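Long-range contacts in Lmo2445 protein (PDB 5HZL), which is of unknown function but, as a secreted internalin-like leucine-rich repeat protein of Listeria monocytogenes, binds calcium ions: residues Asn137-Phe141 and Ile165-Met169; Met152-Ser158 and Ile176-Leu182; Ala201-Tyr207 and Thr289-Pro295. One frame throughout, in Å; residues are numbered along the deposited sequence.

Interaction 1 of 3, residues Asn137-Phe141 and Ile165-Met169; sequences NIPKF and IWMNM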
loop_
_atom_site.group_PDB
_atom_site.type_symbol
_atom_site.label_atom_id
_atom_site.label_comp_id
_atom_site.label_asym_id
_atom_site.label_seq_id
_atom_site.Cartn_x
_atom_site.Cartn_y
_atom_site.Cartn_z
ATOM N N ASN A 137 0.196 3.616 -6.926
ATOM C CA ASN A 137 -0.640 4.510 -6.120
ATOM C C ASN A 137 -0.276 4.518 -4.634
ATOM O O ASN A 137 -1.012 4.003 -3.795
ATOM C CB ASN A 137 -2.108 4.127 -6.287
ATOM C CG ASN A 137 -2.580 4.253 -7.706
ATOM O OD1 ASN A 137 -2.241 5.196 -8.401
ATOM N ND2 ASN A 137 -3.389 3.318 -8.133
ATOM N N ILE A 138 0.861 5.124 -4.323
ATOM C CA ILE A 138 1.337 5.227 -2.950
ATOM C C ILE A 138 0.464 6.250 -2.206
ATOM O O ILE A 138 0.371 7.391 -2.648
ATOM C CB ILE A 138 2.785 5.764 -2.900
ATOM C CG1 ILE A 138 3.710 5.046 -3.900
ATOM C CG2 ILE A 138 3.324 5.732 -1.473
ATOM C CD1 ILE A 138 3.828 3.559 -3.707
ATOM N N PRO A 139 -0.194 5.849 -1.091
ATOM C CA PRO A 139 -1.009 6.816 -0.372
ATOM C C PRO A 139 -0.190 7.713 0.568
ATOM O O PRO A 139 0.781 7.259 1.161
ATOM C CB PRO A 139 -1.971 5.929 0.426
ATOM C CG PRO A 139 -1.220 4.677 0.679
ATOM C CD PRO A 139 -0.341 4.487 -0.524
ATOM N N LYS A 140 -0.605 8.977 0.688
ATOM C CA LYS A 140 0.035 9.976 1.560
ATOM C C LYS A 140 -0.692 10.176 2.901
ATOM O O LYS A 140 -0.154 10.801 3.811
ATOM C CB LYS A 140 0.146 11.323 0.832
ATOM C CG LYS A 140 1.091 11.321 -0.363
ATOM C CD LYS A 140 1.048 12.641 -1.152
ATOM C CE LYS A 140 1.536 13.892 -0.409
ATOM N NZ LYS A 140 2.976 13.793 -0.019
ATOM N N PHE A 141 -1.910 9.658 3.008
ATOM C CA PHE A 141 -2.727 9.762 4.228
ATOM C C PHE A 141 -3.071 11.205 4.638
ATOM O O PHE A 141 -3.014 11.551 5.824
ATOM C CB PHE A 141 -2.082 8.989 5.388
ATOM C CG PHE A 141 -1.759 7.574 5.044
ATOM C CD1 PHE A 141 -2.745 6.591 5.084
ATOM C CD2 PHE A 141 -0.475 7.216 4.661
ATOM C CE1 PHE A 141 -2.457 5.279 4.754
ATOM C CE2 PHE A 141 -0.176 5.905 4.330
ATOM C CZ PHE A 141 -1.170 4.932 4.377
ATOM N N ILE A 165 8.090 11.825 2.375
ATOM C CA ILE A 165 6.693 11.454 2.629
ATOM C C ILE A 165 6.527 10.889 4.038
ATOM O O ILE A 165 7.480 10.395 4.657
ATOM C CB ILE A 165 6.055 10.472 1.610
ATOM C CG1 ILE A 165 6.608 9.050 1.720
ATOM C CG2 ILE A 165 6.171 11.017 0.185
ATOM C CD1 ILE A 165 5.830 8.088 0.845
ATOM N N TRP A 166 5.290 10.976 4.507
ATOM C CA TRP A 166 4.863 10.512 5.809
ATOM C C TRP A 166 5.517 11.257 6.997
ATOM O O TRP A 166 5.748 10.688 8.074
ATOM C CB TRP A 166 4.965 8.976 5.909
ATOM C CG TRP A 166 4.250 8.235 4.780
ATOM C CD1 TRP A 166 3.011 8.520 4.268
ATOM C CD2 TRP A 166 4.686 7.040 4.116
ATOM N NE1 TRP A 166 2.684 7.621 3.285
ATOM C CE2 TRP A 166 3.687 6.694 3.179
ATOM C CE3 TRP A 166 5.833 6.238 4.205
ATOM C CZ2 TRP A 166 3.803 5.579 2.337
ATOM C CZ3 TRP A 166 5.945 5.136 3.370
ATOM C CH2 TRP A 166 4.933 4.818 2.446
HETATM N N MSE A 167 5.770 12.551 6.785
HETATM C CA MSE A 167 6.354 13.428 7.802
HETATM C C MSE A 167 5.324 14.386 8.329
HETATM O O MSE A 167 5.647 15.354 9.017
HETATM C CB MSE A 167 7.499 14.182 7.158
HETATM C CG MSE A 167 8.651 13.239 6.860
HETATM SE SE MSE A 167 9.443 12.637 8.556
HETATM C CE MSE A 167 10.427 14.272 9.063
ATOM N N ASN A 168 4.067 14.096 8.018
ATOM C CA ASN A 168 2.917 14.889 8.426
ATOM C C ASN A 168 2.090 14.209 9.556
ATOM O O ASN A 168 0.981 14.658 9.844
ATOM C CB ASN A 168 2.024 15.107 7.180
ATOM C CG ASN A 168 1.525 13.779 6.547
ATOM O OD1 ASN A 168 2.213 12.743 6.592
ATOM N ND2 ASN A 168 0.327 13.816 5.943
HETATM N N MSE A 169 2.625 13.146 10.179
HETATM C CA MSE A 169 1.924 12.378 11.233
HETATM C C MSE A 169 2.743 12.329 12.503
HETATM O O MSE A 169 3.486 11.372 12.724
HETATM C CB MSE A 169 1.693 10.981 10.666
HETATM C CG MSE A 169 0.546 11.000 9.651
HETATM SE SE MSE A 169 0.371 9.271 8.721
HETATM C CE MSE A 169 1.788 9.597 7.390
#

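Interaction 2 of 3, residues Met152-Ser158 and Ile176-Leu182; sequences MENAGLS and ILNENHL. With CA (calcium ion), chain E.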
loop_
_atom_site.group_PDB
_atom_site.type_symbol
_atom_site.label_atom_id
_atom_site.label_comp_id
_atom_site.label_asym_id
_atom_site.label_seq_id
_atom_site.Cartn_x
_atom_site.Cartn_y
_atom_site.Cartn_z
HETATM N N MSE A 152 1.413 -1.865 5.662
HETATM C CA MSE A 152 1.290 -2.020 4.206
HETATM C C MSE A 152 2.248 -3.105 3.754
HETATM O O MSE A 152 2.888 -3.022 2.702
HETATM C CB MSE A 152 1.461 -0.683 3.488
HETATM C CG MSE A 152 0.132 0.059 3.441
HETATM SE SE MSE A 152 0.266 1.734 2.401
HETATM C CE MSE A 152 1.740 2.606 3.372
ATOM N N GLU A 153 2.322 -4.163 4.552
ATOM C CA GLU A 153 3.175 -5.289 4.230
ATOM C C GLU A 153 2.640 -6.020 3.029
ATOM O O GLU A 153 1.453 -6.299 2.961
ATOM C CB GLU A 153 3.213 -6.291 5.390
ATOM C CG GLU A 153 4.092 -7.527 5.155
ATOM C CD GLU A 153 4.138 -8.463 6.343
ATOM O OE1 GLU A 153 3.272 -8.365 7.207
ATOM O OE2 GLU A 153 5.025 -9.320 6.434
ATOM N N ASN A 154 3.519 -6.319 2.081
ATOM C CA ASN A 154 3.160 -7.091 0.904
ATOM C C ASN A 154 1.904 -6.556 0.186
ATOM O O ASN A 154 1.035 -7.314 -0.201
ATOM C CB ASN A 154 2.973 -8.538 1.389
ATOM C CG ASN A 154 2.810 -9.540 0.268
ATOM O OD1 ASN A 154 3.183 -9.287 -0.883
ATOM N ND2 ASN A 154 2.254 -10.711 0.613
ATOM N N ALA A 155 1.836 -5.243 0.009
ATOM C CA ALA A 155 0.689 -4.570 -0.613
ATOM C C ALA A 155 0.909 -4.064 -2.047
ATOM O O ALA A 155 0.159 -3.201 -2.512
ATOM C CB ALA A 155 0.279 -3.394 0.281
ATOM N N GLY A 156 1.929 -4.568 -2.734
ATOM C CA GLY A 156 2.223 -4.129 -4.104
ATOM C C GLY A 156 2.732 -2.701 -4.306
ATOM O O GLY A 156 2.726 -2.213 -5.446
ATOM N N LEU A 157 3.176 -2.024 -3.234
ATOM C CA LEU A 157 3.673 -0.635 -3.375
ATOM C C LEU A 157 4.852 -0.660 -4.316
ATOM O O LEU A 157 5.795 -1.416 -4.110
ATOM C CB LEU A 157 4.064 -0.029 -2.047
ATOM C CG LEU A 157 2.932 0.197 -1.048
ATOM C CD1 LEU A 157 3.504 0.456 0.342
ATOM C CD2 LEU A 157 2.042 1.343 -1.491
ATOM N N SER A 158 4.792 0.176 -5.341
ATOM C CA SER A 158 5.798 0.160 -6.368
ATOM C C SER A 158 6.355 1.501 -6.769
ATOM O O SER A 158 5.725 2.549 -6.578
ATOM C CB SER A 158 5.147 -0.441 -7.618
ATOM O OG SER A 158 4.513 -1.680 -7.336
ATOM N N ILE A 176 4.981 -0.541 8.837
ATOM C CA ILE A 176 5.393 -1.826 8.274
ATOM C C ILE A 176 5.291 -1.759 6.749
ATOM O O ILE A 176 4.195 -1.582 6.214
ATOM C CB ILE A 176 4.500 -2.984 8.792
ATOM C CG1 ILE A 176 4.149 -2.840 10.294
ATOM C CG2 ILE A 176 5.122 -4.338 8.458
ATOM C CD1 ILE A 176 5.311 -2.796 11.255
ATOM N N LEU A 177 6.429 -1.908 6.065
ATOM C CA LEU A 177 6.493 -1.842 4.596
ATOM C C LEU A 177 7.287 -2.961 3.913
ATOM O O LEU A 177 7.653 -2.813 2.745
ATOM C CB LEU A 177 7.123 -0.507 4.191
ATOM C CG LEU A 177 6.373 0.775 4.515
ATOM C CD1 LEU A 177 7.244 1.984 4.226
ATOM C CD2 LEU A 177 5.098 0.837 3.703
ATOM N N ASN A 178 7.565 -4.064 4.607
ATOM C CA ASN A 178 8.302 -5.150 3.954
ATOM C C ASN A 178 7.514 -5.801 2.820
ATOM O O ASN A 178 6.311 -5.624 2.724
ATOM C CB ASN A 178 8.781 -6.229 4.946
ATOM C CG ASN A 178 7.662 -6.803 5.804
ATOM O OD1 ASN A 178 6.956 -6.066 6.484
ATOM N ND2 ASN A 178 7.537 -8.121 5.828
ATOM N N GLU A 179 8.225 -6.518 1.956
ATOM C CA GLU A 179 7.667 -7.285 0.829
ATOM C C GLU A 179 6.927 -6.502 -0.257
ATOM O O GLU A 179 6.009 -7.012 -0.900
ATOM C CB GLU A 179 6.826 -8.439 1.382
ATOM C CG GLU A 179 7.648 -9.368 2.267
ATOM C CD GLU A 179 6.804 -10.383 3.001
ATOM O OE1 GLU A 179 5.735 -10.773 2.478
ATOM O OE2 GLU A 179 7.204 -10.804 4.111
ATOM N N ASN A 180 7.358 -5.268 -0.472
ATOM C CA ASN A 180 6.786 -4.402 -1.494
ATOM C C ASN A 180 7.728 -4.352 -2.705
ATOM O O ASN A 180 8.633 -5.172 -2.788
ATOM C CB ASN A 180 6.474 -3.040 -0.885
ATOM C CG ASN A 180 5.247 -3.078 0.007
ATOM O OD1 ASN A 180 4.186 -3.483 -0.432
ATOM N ND2 ASN A 180 5.375 -2.609 1.239
ATOM N N HIS A 181 7.513 -3.423 -3.641
ATOM C CA HIS A 181 8.326 -3.330 -4.859
ATOM C C HIS A 181 8.885 -1.936 -5.066
ATOM O O HIS A 181 8.931 -1.420 -6.190
ATOM C CB HIS A 181 7.481 -3.720 -6.089
ATOM C CG HIS A 181 6.733 -5.005 -5.930
ATOM N ND1 HIS A 181 7.363 -6.217 -5.745
ATOM C CD2 HIS A 181 5.407 -5.272 -5.959
ATOM C CE1 HIS A 181 6.457 -7.171 -5.642
ATOM N NE2 HIS A 181 5.262 -6.624 -5.769
ATOM N N LEU A 182 9.313 -1.335 -3.970
ATOM C CA LEU A 182 9.875 0.012 -3.982
ATOM C C LEU A 182 11.357 0.013 -4.391
ATOM O O LEU A 182 12.092 -0.909 -4.048
ATOM C CB LEU A 182 9.710 0.625 -2.589
ATOM C CG LEU A 182 8.255 0.810 -2.150
ATOM C CD1 LEU A 182 8.156 1.172 -0.677
ATOM C CD2 LEU A 182 7.596 1.848 -3.049
HETATM CA CA CA E . 4.413 -10.213 8.943
HETATM O O HOH W 1 3.818 -6.709 -2.477
#

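Interaction 3 of 3, residues Ala201-Tyr207 and Thr289-Pro295; sequences ANQTATY and TGWYDFP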
loop_
_atom_site.group_PDB
_atom_site.type_symbol
_atom_site.label_atom_id
_atom_site.label_comp_id
_atom_site.label_asym_id
_atom_site.label_seq_id
_atom_site.Cartn_x
_atom_site.Cartn_y
_atom_site.Cartn_z
ATOM N N ALA A 201 12.208 -4.649 4.813
ATOM C CA ALA A 201 12.842 -5.792 4.155
ATOM C C ALA A 201 12.202 -6.264 2.849
ATOM O O ALA A 201 11.068 -5.970 2.567
ATOM C CB ALA A 201 12.909 -6.953 5.139
ATOM N N ASN A 202 12.982 -6.973 2.045
ATOM C CA ASN A 202 12.532 -7.562 0.790
ATOM C C ASN A 202 11.780 -6.669 -0.196
ATOM O O ASN A 202 10.583 -6.802 -0.360
ATOM C CB ASN A 202 11.691 -8.816 1.131
ATOM C CG ASN A 202 11.269 -9.635 -0.094
ATOM O OD1 ASN A 202 10.093 -9.991 -0.237
ATOM N ND2 ASN A 202 12.207 -9.925 -0.976
ATOM N N GLN A 203 12.479 -5.751 -0.841
ATOM C CA GLN A 203 11.862 -4.908 -1.872
ATOM C C GLN A 203 12.322 -5.539 -3.172
ATOM O O GLN A 203 13.521 -5.749 -3.357
ATOM C CB GLN A 203 12.314 -3.467 -1.778
ATOM C CG GLN A 203 11.969 -2.805 -0.457
ATOM C CD GLN A 203 10.475 -2.697 -0.185
ATOM O OE1 GLN A 203 9.640 -2.584 -1.105
ATOM N NE2 GLN A 203 10.131 -2.695 1.102
ATOM N N THR A 204 11.395 -5.873 -4.063
ATOM C CA THR A 204 11.755 -6.523 -5.330
ATOM C C THR A 204 11.027 -5.895 -6.480
ATOM O O THR A 204 9.864 -5.563 -6.345
ATOM C CB THR A 204 11.413 -8.019 -5.298
ATOM O OG1 THR A 204 9.988 -8.195 -5.199
ATOM C CG2 THR A 204 12.103 -8.669 -4.111
ATOM N N ALA A 205 11.690 -5.738 -7.618
ATOM C CA ALA A 205 11.032 -5.125 -8.760
ATOM C C ALA A 205 11.624 -5.513 -10.082
ATOM O O ALA A 205 12.829 -5.638 -10.213
ATOM C CB ALA A 205 11.065 -3.607 -8.621
ATOM N N THR A 206 10.751 -5.703 -11.057
ATOM C CA THR A 206 11.155 -6.030 -12.414
ATOM C C THR A 206 10.900 -4.765 -13.223
ATOM O O THR A 206 9.753 -4.341 -13.386
ATOM C CB THR A 206 10.337 -7.211 -12.950
ATOM O OG1 THR A 206 10.411 -8.279 -12.001
ATOM C CG2 THR A 206 10.854 -7.673 -14.316
ATOM N N TYR A 207 11.974 -4.147 -13.699
ATOM C CA TYR A 207 11.874 -2.904 -14.488
ATOM C C TYR A 207 11.305 -3.128 -15.883
ATOM O O TYR A 207 11.258 -4.254 -16.369
ATOM C CB TYR A 207 13.242 -2.195 -14.582
ATOM C CG TYR A 207 13.672 -1.441 -13.323
ATOM C CD1 TYR A 207 13.863 -2.104 -12.114
ATOM C CD2 TYR A 207 13.934 -0.066 -13.361
ATOM C CE1 TYR A 207 14.274 -1.418 -10.973
ATOM C CE2 TYR A 207 14.346 0.628 -12.226
ATOM C CZ TYR A 207 14.514 -0.051 -11.035
ATOM O OH TYR A 207 14.921 0.602 -9.900
ATOM N N THR A 289 17.188 -4.874 2.452
ATOM C CA THR A 289 17.536 -5.976 1.526
ATOM C C THR A 289 16.577 -5.995 0.323
ATOM O O THR A 289 15.537 -5.298 0.357
ATOM C CB THR A 289 17.681 -7.379 2.240
ATOM O OG1 THR A 289 17.516 -8.455 1.298
ATOM C CG2 THR A 289 16.658 -7.579 3.329
ATOM N N GLY A 290 16.951 -6.752 -0.731
ATOM C CA GLY A 290 16.137 -6.889 -1.967
ATOM C C GLY A 290 16.814 -7.376 -3.249
ATOM O O GLY A 290 17.921 -7.865 -3.212
ATOM N N TRP A 291 16.107 -7.273 -4.379
ATOM C CA TRP A 291 16.624 -7.635 -5.717
ATOM C C TRP A 291 15.837 -6.941 -6.827
ATOM O O TRP A 291 14.631 -6.764 -6.720
ATOM C CB TRP A 291 16.724 -9.148 -5.981
ATOM C CG TRP A 291 15.478 -9.970 -5.855
ATOM C CD1 TRP A 291 15.116 -10.744 -4.781
ATOM C CD2 TRP A 291 14.439 -10.132 -6.830
ATOM N NE1 TRP A 291 13.924 -11.371 -5.029
ATOM C CE2 TRP A 291 13.479 -11.011 -6.274
ATOM C CE3 TRP A 291 14.210 -9.603 -8.112
ATOM C CZ2 TRP A 291 12.307 -11.381 -6.960
ATOM C CZ3 TRP A 291 13.043 -9.973 -8.796
ATOM C CH2 TRP A 291 12.110 -10.860 -8.215
ATOM N N TYR A 292 16.527 -6.555 -7.899
ATOM C CA TYR A 292 15.893 -5.852 -9.021
ATOM C C TYR A 292 16.228 -6.456 -10.370
ATOM O O TYR A 292 17.382 -6.600 -10.679
ATOM C CB TYR A 292 16.322 -4.390 -9.002
ATOM C CG TYR A 292 15.952 -3.703 -7.711
ATOM C CD1 TYR A 292 14.649 -3.287 -7.479
ATOM C CD2 TYR A 292 16.897 -3.468 -6.720
ATOM C CE1 TYR A 292 14.284 -2.652 -6.295
ATOM C CE2 TYR A 292 16.539 -2.834 -5.534
ATOM C CZ TYR A 292 15.224 -2.430 -5.328
ATOM O OH TYR A 292 14.866 -1.801 -4.164
ATOM N N ASP A 293 15.212 -6.797 -11.164
ATOM C CA ASP A 293 15.407 -7.385 -12.502
ATOM C C ASP A 293 15.266 -6.370 -13.630
ATOM O O ASP A 293 14.416 -5.475 -13.590
ATOM C CB ASP A 293 14.440 -8.546 -12.768
ATOM C CG ASP A 293 14.775 -9.805 -11.978
ATOM O OD1 ASP A 293 15.748 -9.818 -11.185
ATOM O OD2 ASP A 293 14.045 -10.803 -12.175
ATOM N N PHE A 294 16.094 -6.547 -14.653
ATOM C CA PHE A 294 16.125 -5.670 -15.807
ATOM C C PHE A 294 16.108 -6.531 -17.058
ATOM O O PHE A 294 17.138 -7.082 -17.417
ATOM C CB PHE A 294 17.393 -4.815 -15.747
ATOM C CG PHE A 294 17.550 -4.081 -14.448
ATOM C CD1 PHE A 294 16.931 -2.860 -14.246
ATOM C CD2 PHE A 294 18.291 -4.623 -13.416
ATOM C CE1 PHE A 294 17.061 -2.181 -13.044
ATOM C CE2 PHE A 294 18.429 -3.951 -12.209
ATOM C CZ PHE A 294 17.812 -2.732 -12.017
ATOM N N PRO A 295 14.929 -6.703 -17.696
ATOM C CA PRO A 295 14.886 -7.497 -18.934
ATOM C C PRO A 295 15.575 -6.710 -20.049
ATOM O O PRO A 295 15.259 -5.539 -20.267
ATOM C CB PRO A 295 13.386 -7.662 -19.217
ATOM C CG PRO A 295 12.690 -7.262 -17.964
ATOM C CD PRO A 295 13.582 -6.281 -17.273
#

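Interaction 1 of 3, residues Asn137-Phe141 and Ile165-Met169
In the leucine-rich repeat solenoid, the loops 137-141 and 165-169 of successive turns are joined where the indole of W166 meets the backbone of P139. W166 NE1 donates a hydrogen bond of 2.9 Å to P139 O. The acceptor sits at the edge of the indole and almost in its plane, while the N-H arrives within the plane of the carbonyl group, so this single bond uses the one polar atom of a buried ring. W166 reaches it with CG anti to its carbonyl carbon (chi1 -53°), which carries the indole over to the 137-141 side. I165 backs the tryptophan within its own segment: CD1 lies over the centre of one indole face. The same methyl meets I138 CG2 at 4.1 Å, and I138 CG2 also approaches W166 CZ2 at 3.8 Å, the two side chains crossing at about a right angle.

On the other side of the hydrogen bond the ring of F141 presents its edge to the tryptophan. F141 CD2 is 3.5 Å from W166 NE1, and the two ring planes are inclined at 48°. The selenomethionine M169 completes this end: its SE lies 4.1 Å from F141 CB and 5.3 Å from the centroid of the phenyl ring, an oblique Met-aromatic contact. K140 is exposed and starts away from 165-169; its long chain bends back so that NZ comes to 4.2 Å from I165 CG2.

F141 and M169 both rest on I150 of strand 149-151, which belongs to the turn between the two loops. P139 packs on M152 and W166 on L177, just beyond strands 149-151 and 174-176, whereas M167 reaches past the contact to D188 and I189 of helix 187-191.

Interaction 2 of 3, residues Met152-Ser158 and Ile176-Leu182
With CG anti to its carbonyl carbon (chi1 -74°), N180 turns its amide alongside L157 and into the bend of 152-158, while E153, with CG anti to its backbone N (chi1 -180°), extends a straight chain past N178. The amide of N180 is gripped at both ends. ND2 gives a hydrogen bond of 2.9 Å to M152 O, which lies close to the amide plane, and a second to L177 O of its own segment. OD1 accepts A155 N at 3.0 Å and, weakly, L157 N. This is the asparagine of the leucine-rich repeat consensus, tying its turn to the type II turn M152-A155 of the preceding one, as in one rung of an asparagine ladder, although A155 takes the matching position there. Main-chain bonds run beside it: M152 N to I176 O, N154 N to N178 O and H181 N to L157 O, the last reaching the parallel bridge of S158 with H181. Inside, L177 CD2 fills the angle between L157 CD1, 3.7 Å away, and M152 CE. At the outer end E153 chelates calcium through OE1 (2.8 Å) and OE2 (2.7 Å). N178 ND2 donates to E153 OE2 from above the carboxylate plane at 2.8 Å and makes a weak bond to E179 OE2, so its amide probably eases the approach of the two acids. A water joins N154 OD1, G156 N and E179 O.

Interaction 3 of 3, residues Ala201-Tyr207 and Thr289-Pro295
Y207 and F294 form the tight end of this strand pair. Their side chains run side by side, with F294 CE1 over the centre of the tyrosine ring and the planes inclined at 39°. Y292 meets the edge of the same ring, its CD1 lying 4.0 Å from Y207 CE1 and 3.8 Å from A205 CB. A205, Y292 and Q203 share one sheet face, on which Y207 also packs against I183 and V222.

The face bearing T204, W291 and T206 is the more solvent-exposed one. W291, its CG between backbone N and carbonyl carbon (chi1 58°), folds its indole back across the neighbouring strand, and T204 CG2 makes a CH-pi contact 3.5 Å from the centroid of the five-membered ring. Farther along, packing is looser: exposed T206 brings CG2 to 4.0 Å from D293 CB and beside P295 CG. Between the faces run the bonds W291 N to Q203 O, A205 N to W291 O, D293 N to A205 O and Y207 N to D293 O; Q203 N to T289 O is weak.

Strand 203-212 forms the parallel edge of a mixed sheet, consistent with the immunoglobulin-like E-set domain that follows the leucine-rich repeats.

The three contacts run from the repeats into the C-terminal domain. Interactions 1 and 2 have centres about 14 Å apart and alternate along the chain; I138 CD1 lies 3.6 Å from L157 CD2, so their apolar interiors are continuous. Interaction 3, whose centre is about 12 Å from that of interaction 2, is joined to it by polar links: H181 ND1 to T204 O at 2.7 Å and Y292 OH to L182 O at 2.9 Å, both probable hydrogen bonds. Interactions 1 and 3 stay about 9 Å apart at their nearest atoms. S158 and H181 of interaction 2 and A205 and T206 of interaction 3 line a pocket holding a polyether, probably from the crystallisation liquor.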